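Local coordinates for protein alpha,alpha-trehalose-phosphate synthase (UDP-forming) (PDB 5HXA) that belongs to glycosyltransferase family 20 and has the GT-B architecture, in which two Rossmann-like domains face each other, at residues F205-H211 against V220-N224; H297-S301 against F334-T340. All coordinates share one frame; numbering follows the deposited sequence. Where two conformers were deposited one is given.

Contact 1 of 2, residues F205-H211 against V220-N224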
loop_
_atom_site.group_PDB
_atom_site.type_symbol
_atom_site.label_atom_id
_atom_site.label_comp_id
_atom_site.label_asym_id
_atom_site.label_seq_id
_atom_site.Cartn_x
_atom_site.Cartn_y
_atom_site.Cartn_z
ATOM N N PHE A 205 5.105 -14.718 -0.271
ATOM C CA PHE A 205 3.739 -15.128 -0.580
ATOM C C PHE A 205 3.644 -16.643 -0.602
ATOM O O PHE A 205 2.729 -17.240 -0.013
ATOM C CB PHE A 205 3.274 -14.555 -1.922
ATOM C CG PHE A 205 1.891 -15.015 -2.294
ATOM C CD1 PHE A 205 0.772 -14.326 -1.837
ATOM C CD2 PHE A 205 1.704 -16.192 -3.022
ATOM C CE1 PHE A 205 -0.516 -14.778 -2.135
ATOM C CE2 PHE A 205 0.432 -16.642 -3.326
ATOM C CZ PHE A 205 -0.681 -15.934 -2.886
ATOM N N ILE A 206 4.606 -17.274 -1.266
ATOM C CA ILE A 206 4.584 -18.720 -1.448
ATOM C C ILE A 206 4.720 -19.430 -0.108
ATOM O O ILE A 206 3.957 -20.355 0.202
ATOM C CB ILE A 206 5.688 -19.123 -2.445
ATOM C CG1 ILE A 206 5.240 -18.727 -3.858
ATOM C CG2 ILE A 206 6.047 -20.624 -2.354
ATOM C CD1 ILE A 206 6.294 -18.883 -4.890
ATOM N N GLU A 207 5.679 -18.999 0.714
ATOM C CA GLU A 207 5.907 -19.681 1.985
ATOM C C GLU A 207 4.768 -19.427 2.962
ATOM O O GLU A 207 4.282 -20.352 3.620
ATOM C CB GLU A 207 7.237 -19.235 2.599
ATOM C CG GLU A 207 8.461 -19.695 1.825
ATOM C CD GLU A 207 9.765 -19.314 2.514
ATOM O OE1 GLU A 207 10.746 -20.064 2.389
ATOM O OE2 GLU A 207 9.807 -18.263 3.184
ATOM N N ARG A 208 4.334 -18.172 3.085
ATOM C CA ARG A 208 3.337 -17.857 4.102
ATOM C C ARG A 208 1.953 -18.347 3.714
ATOM O O ARG A 208 1.132 -18.609 4.599
ATOM C CB ARG A 208 3.356 -16.349 4.390
ATOM C CG ARG A 208 4.707 -15.966 4.974
ATOM C CD ARG A 208 4.927 -14.482 5.265
ATOM N NE ARG A 208 6.120 -14.371 6.111
ATOM C CZ ARG A 208 6.657 -13.236 6.550
ATOM N NH1 ARG A 208 6.119 -12.077 6.224
ATOM N NH2 ARG A 208 7.740 -13.270 7.321
ATOM N N GLY A 209 1.688 -18.517 2.425
ATOM C CA GLY A 209 0.467 -19.172 2.000
ATOM C C GLY A 209 0.542 -20.683 1.966
ATOM O O GLY A 209 -0.410 -21.325 1.519
ATOM N N GLN A 210 1.660 -21.259 2.427
ATOM C CA GLN A 210 1.880 -22.711 2.435
ATOM C C GLN A 210 1.770 -23.311 1.036
ATOM O O GLN A 210 1.302 -24.437 0.860
ATOM C CB GLN A 210 0.932 -23.431 3.400
ATOM C CG GLN A 210 1.302 -23.259 4.857
ATOM C CD GLN A 210 0.948 -21.887 5.369
ATOM O OE1 GLN A 210 -0.159 -21.398 5.136
ATOM N NE2 GLN A 210 1.887 -21.247 6.059
ATOM N N HIS A 211 2.216 -22.558 0.031
ATOM C CA HIS A 211 2.221 -23.045 -1.343
ATOM C C HIS A 211 3.527 -23.716 -1.725
ATOM O O HIS A 211 3.578 -24.418 -2.742
ATOM C CB HIS A 211 1.969 -21.893 -2.321
ATOM C CG HIS A 211 0.689 -21.171 -2.073
ATOM N ND1 HIS A 211 -0.539 -21.783 -2.191
ATOM C CD2 HIS A 211 0.443 -19.894 -1.699
ATOM C CE1 HIS A 211 -1.488 -20.910 -1.904
ATOM N NE2 HIS A 211 -0.920 -19.758 -1.600
ATOM N N VAL A 220 13.286 -22.808 -5.350
ATOM C CA VAL A 220 11.983 -22.812 -4.697
ATOM C C VAL A 220 11.221 -24.038 -5.179
ATOM O O VAL A 220 11.255 -24.366 -6.369
ATOM C CB VAL A 220 11.185 -21.531 -5.016
ATOM C CG1 VAL A 220 9.732 -21.667 -4.537
ATOM C CG2 VAL A 220 11.859 -20.320 -4.405
ATOM N N HIS A 221 10.531 -24.713 -4.257
ATOM C CA HIS A 221 9.667 -25.848 -4.568
ATOM C C HIS A 221 8.236 -25.412 -4.304
ATOM O O HIS A 221 7.841 -25.247 -3.146
ATOM C CB HIS A 221 10.032 -27.056 -3.711
ATOM C CG HIS A 221 9.283 -28.302 -4.072
ATOM N ND1 HIS A 221 9.403 -29.474 -3.356
ATOM C CD2 HIS A 221 8.428 -28.568 -5.089
ATOM C CE1 HIS A 221 8.647 -30.408 -3.913
ATOM N NE2 HIS A 221 8.041 -29.881 -4.963
ATOM N N ALA A 222 7.455 -25.224 -5.363
ATOM C CA ALA A 222 6.089 -24.750 -5.183
ATOM C C ALA A 222 5.210 -25.286 -6.301
ATOM O O ALA A 222 5.654 -25.386 -7.448
ATOM C CB ALA A 222 6.041 -23.216 -5.149
ATOM N N TYR A 223 3.968 -25.635 -5.958
ATOM C CA TYR A 223 2.986 -26.109 -6.936
ATOM C C TYR A 223 3.539 -27.276 -7.754
ATOM O O TYR A 223 3.388 -27.331 -8.982
ATOM C CB TYR A 223 2.526 -24.971 -7.854
ATOM C CG TYR A 223 2.147 -23.694 -7.121
ATOM C CD1 TYR A 223 0.882 -23.535 -6.568
ATOM C CD2 TYR A 223 3.056 -22.653 -6.989
ATOM C CE1 TYR A 223 0.538 -22.356 -5.894
ATOM C CE2 TYR A 223 2.722 -21.478 -6.321
ATOM C CZ TYR A 223 1.458 -21.341 -5.777
ATOM O OH TYR A 223 1.116 -20.181 -5.115
ATOM N N ASN A 224 4.222 -28.201 -7.067
ATOM C CA ASN A 224 4.739 -29.433 -7.662
ATOM C C ASN A 224 5.836 -29.176 -8.696
ATOM O O ASN A 224 6.062 -30.009 -9.587
ATOM C CB ASN A 224 3.603 -30.252 -8.286
ATOM C CG ASN A 224 3.970 -31.714 -8.505
ATOM O OD1 ASN A 224 4.931 -32.237 -7.920
ATOM N ND2 ASN A 224 3.195 -32.386 -9.359
HETATM O O HOH W 1 1.546 -25.755 -3.908
#
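His-211 and Ala-222 bring the two backbones together, their CA atoms 5.7 Å apart, where the chain leaving helix 196-208 passes the end of strand 219-222. The helix ends in a Schellman motif: Gln-210 takes positive phi (58°), His-211 N bonds back to Ile-206 O, and Gln-210 N to Glu-207 O. His-211 O is thereby presented to the strand end. It accepts a weak bond from Tyr-223 N at 3.5 Å and a CA-H...O contact from Ala-222 CA, while water 1 donates to it and accepts weakly from the same Tyr-223 N.

The hydroxyl end of Tyr-223 reaches over the rim of the His-211 imidazole. Its OH lies above one face and comes within 3.2 Å of His-211 CG, while Gly-209 O sits over the centre of the opposite face, so the imidazole is sandwiched between two oxygens. The two rings are nearly parallel (planes at 19°) but slid so far apart that they scarcely overlap. Tyrosine suits this position because its length carries the hydroxyl on to the edge of the Phe-205 ring, where CE2 is 4.0 Å from OH. On the apolar side of the contact, Ile-206 supplies branched bulk: CG2, anti to its own backbone N, meets Ala-222 CB at 3.8 Å and, more loosely, Val-220 CG1. A small methyl at Ala-222 is consistent with the close approach of helix and strand.

The contact thus brings the end of helix 196-208 against strand 219-222, the two separated in sequence by edge strand 212-214. Val-182 of helix 178-185 touches Phe-205, Ile-206 and Tyr-223, and Cys-186 completes the apolar cluster. Strand 219-222 runs between strand 225-231, through the bonding of Val-220 with Leu-227, and strand 212-214, through that of His-221 with Thr-213.

Contact 2 of 2, residues H297-S301 against F334-T340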
loop_
_atom_site.group_PDB
_atom_site.type_symbol
_atom_site.label_atom_id
_atom_site.label_comp_id
_atom_site.label_asym_id
_atom_site.label_seq_id
_atom_site.Cartn_x
_atom_site.Cartn_y
_atom_site.Cartn_z
ATOM N N HIS A 297 16.641 32.256 -5.322
ATOM C CA HIS A 297 15.684 32.799 -6.281
ATOM C C HIS A 297 16.432 33.424 -7.448
ATOM O O HIS A 297 17.343 34.223 -7.245
ATOM C CB HIS A 297 14.781 33.848 -5.623
ATOM C CG HIS A 297 13.866 33.291 -4.578
ATOM N ND1 HIS A 297 12.697 33.917 -4.204
ATOM C CD2 HIS A 297 13.960 32.179 -3.810
ATOM C CE1 HIS A 297 12.105 33.211 -3.257
ATOM N NE2 HIS A 297 12.851 32.151 -2.999
ATOM N N GLY A 298 16.050 33.050 -8.674
ATOM C CA GLY A 298 16.714 33.578 -9.854
ATOM C C GLY A 298 18.078 32.980 -10.132
ATOM O O GLY A 298 18.738 33.406 -11.088
ATOM N N ARG A 299 18.526 32.016 -9.325
ATOM C CA ARG A 299 19.843 31.407 -9.473
ATOM C C ARG A 299 19.767 29.912 -9.722
ATOM O O ARG A 299 20.807 29.259 -9.878
ATOM C CB ARG A 299 20.697 31.693 -8.235
ATOM C CG ARG A 299 20.898 33.194 -8.038
ATOM C CD ARG A 299 22.076 33.497 -7.147
ATOM N NE ARG A 299 22.511 34.878 -7.329
ATOM C CZ ARG A 299 22.034 35.910 -6.641
ATOM N NH1 ARG A 299 21.111 35.716 -5.707
ATOM N NH2 ARG A 299 22.487 37.133 -6.881
ATOM N N VAL A 300 18.563 29.361 -9.784
ATOM C CA VAL A 300 18.363 27.943 -10.052
ATOM C C VAL A 300 17.040 27.815 -10.786
ATOM O O VAL A 300 16.116 28.596 -10.557
ATOM C CB VAL A 300 18.362 27.105 -8.752
ATOM C CG1 VAL A 300 17.222 27.549 -7.821
ATOM C CG2 VAL A 300 18.240 25.603 -9.072
ATOM N N SER A 301 16.955 26.832 -11.680
ATOM C CA SER A 301 15.691 26.468 -12.296
ATOM C C SER A 301 15.515 24.962 -12.261
ATOM O O SER A 301 16.487 24.199 -12.277
ATOM C CB SER A 301 15.601 26.936 -13.753
ATOM O OG SER A 301 15.860 28.319 -13.858
ATOM N N PHE A 334 6.674 32.527 -7.299
ATOM C CA PHE A 334 8.085 32.906 -7.205
ATOM C C PHE A 334 8.671 33.547 -8.458
ATOM O O PHE A 334 9.793 34.068 -8.389
ATOM C CB PHE A 334 8.945 31.680 -6.847
ATOM C CG PHE A 334 8.599 31.065 -5.519
ATOM C CD1 PHE A 334 9.015 31.654 -4.336
ATOM C CD2 PHE A 334 7.856 29.907 -5.457
ATOM C CE1 PHE A 334 8.693 31.091 -3.117
ATOM C CE2 PHE A 334 7.529 29.340 -4.244
ATOM C CZ PHE A 334 7.945 29.933 -3.073
ATOM N N ALA A 335 7.973 33.515 -9.593
ATOM C CA ALA A 335 8.574 33.981 -10.842
ATOM C C ALA A 335 8.944 35.459 -10.781
ATOM O O ALA A 335 8.300 36.267 -10.106
ATOM C CB ALA A 335 7.626 33.761 -12.034
ATOM N N GLN A 336 9.979 35.810 -11.535
ATOM C CA GLN A 336 10.366 37.183 -11.801
ATOM C C GLN A 336 10.254 37.416 -13.305
ATOM O O GLN A 336 10.057 36.479 -14.084
ATOM C CB GLN A 336 11.789 37.445 -11.287
ATOM C CG GLN A 336 11.974 37.124 -9.796
ATOM C CD GLN A 336 13.446 37.100 -9.373
ATOM O OE1 GLN A 336 14.333 37.404 -10.167
ATOM N NE2 GLN A 336 13.703 36.733 -8.118
ATOM N N LEU A 337 10.394 38.674 -13.722
ATOM C CA LEU A 337 10.155 39.009 -15.121
ATOM C C LEU A 337 11.167 38.357 -16.052
ATOM O O LEU A 337 10.911 38.259 -17.255
ATOM C CB LEU A 337 10.151 40.526 -15.305
ATOM C CG LEU A 337 8.946 41.231 -14.660
ATOM C CD1 LEU A 337 9.117 42.742 -14.665
ATOM C CD2 LEU A 337 7.646 40.831 -15.352
ATOM N N ASP A 338 12.301 37.892 -15.522
ATOM C CA ASP A 338 13.303 37.191 -16.318
ATOM C C ASP A 338 13.614 35.810 -15.754
ATOM O O ASP A 338 14.689 35.264 -16.024
ATOM C CB ASP A 338 14.586 38.022 -16.417
ATOM C CG ASP A 338 15.259 38.223 -15.061
ATOM O OD1 ASP A 338 14.634 37.925 -14.010
ATOM O OD2 ASP A 338 16.417 38.684 -15.042
ATOM N N TRP A 339 12.708 35.226 -14.969
ATOM C CA TRP A 339 13.011 33.934 -14.362
ATOM C C TRP A 339 11.729 33.134 -14.184
ATOM O O TRP A 339 10.841 33.554 -13.435
ATOM C CB TRP A 339 13.724 34.120 -13.015
ATOM C CG TRP A 339 13.987 32.816 -12.273
ATOM C CD1 TRP A 339 14.676 31.735 -12.740
ATOM C CD2 TRP A 339 13.589 32.488 -10.931
ATOM N NE1 TRP A 339 14.719 30.746 -11.778
ATOM C CE2 TRP A 339 14.062 31.185 -10.659
ATOM C CE3 TRP A 339 12.877 33.171 -9.934
ATOM C CZ2 TRP A 339 13.843 30.546 -9.437
ATOM C CZ3 TRP A 339 12.674 32.537 -8.709
ATOM C CH2 TRP A 339 13.155 31.240 -8.474
ATOM N N THR A 340 11.645 31.979 -14.858
ATOM C CA THR A 340 10.577 31.016 -14.616
ATOM C C THR A 340 11.113 29.870 -13.766
ATOM O O THR A 340 11.949 29.091 -14.255
ATOM C CB THR A 340 10.024 30.482 -15.936
ATOM O OG1 THR A 340 9.636 31.579 -16.774
ATOM C CG2 THR A 340 8.811 29.584 -15.669
HETATM O O HOH W 2 11.106 35.288 -6.330
HETATM O O HOH W 3 16.175 37.263 -6.174
HETATM O O HOH W 4 14.141 28.819 -15.868
#
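Trp-339 lies over Gly-298 where strand 300-305 of a six-stranded parallel Rossmann-like sheet begins, and it closes a type I beta turn from Gln-336 to Trp-339. In the face contact, Gly-298 N lies over the centre of the indole, and Gly-298 CA stands 3.6 Å from the centroid of the five-membered ring, a CH-pi interaction only 14° off the normal. Glycine suits the place twice: its phi is positive, and a CB would lie about 3.4 Å from Gln-336 OE1.

A second aromatic contact pairs Phe-334 with His-297, edge to face and offset, with planes at 83°. His-297 NE2 is hydrogen-bonded to Leu-290 O; the Leu-290 side chain also packs on Phe-334 and Trp-339.

Water links the polar groups. Water 2 joins His-297 ND1 to Phe-334 O and, weakly, to Gln-336 NE2, whose extended side chain reaches across from the turn. Water 4 lies between Ser-301 OG and Thr-340 O.

The direct bonds come from the indole nitrogen. With CG anti to the backbone N, Trp-339 points NE1 at the strand: it donates weakly to Ser-301 OG and, at 2.8 Å, to Val-300 O, a short but bent bond whose donor stands above the carbonyl plane, not on a lone pair.

How the contacts relate
Contacts 1 and 2 lie on opposite sides of the chain's centre, with their own centres 57 Å apart and their nearest atoms about 42 Å apart. They share neither helix nor sheet. Residues 205-211 and 220-224 belong with the mixed sheet built from the earlier part of the chain, whereas 297-301 and 334-340 belong with the parallel sheet whose first strand in the sequence is 265-270. They come in series: contact 1 is complete before contact 2 opens. Contact 1 joins nearby pieces of chain, while contact 2 spans helix 314-334 in a beta-alpha-beta crossover. Each lies next to an edge strand, in a different one of the two Rossmann-like domains of the GT-B fold.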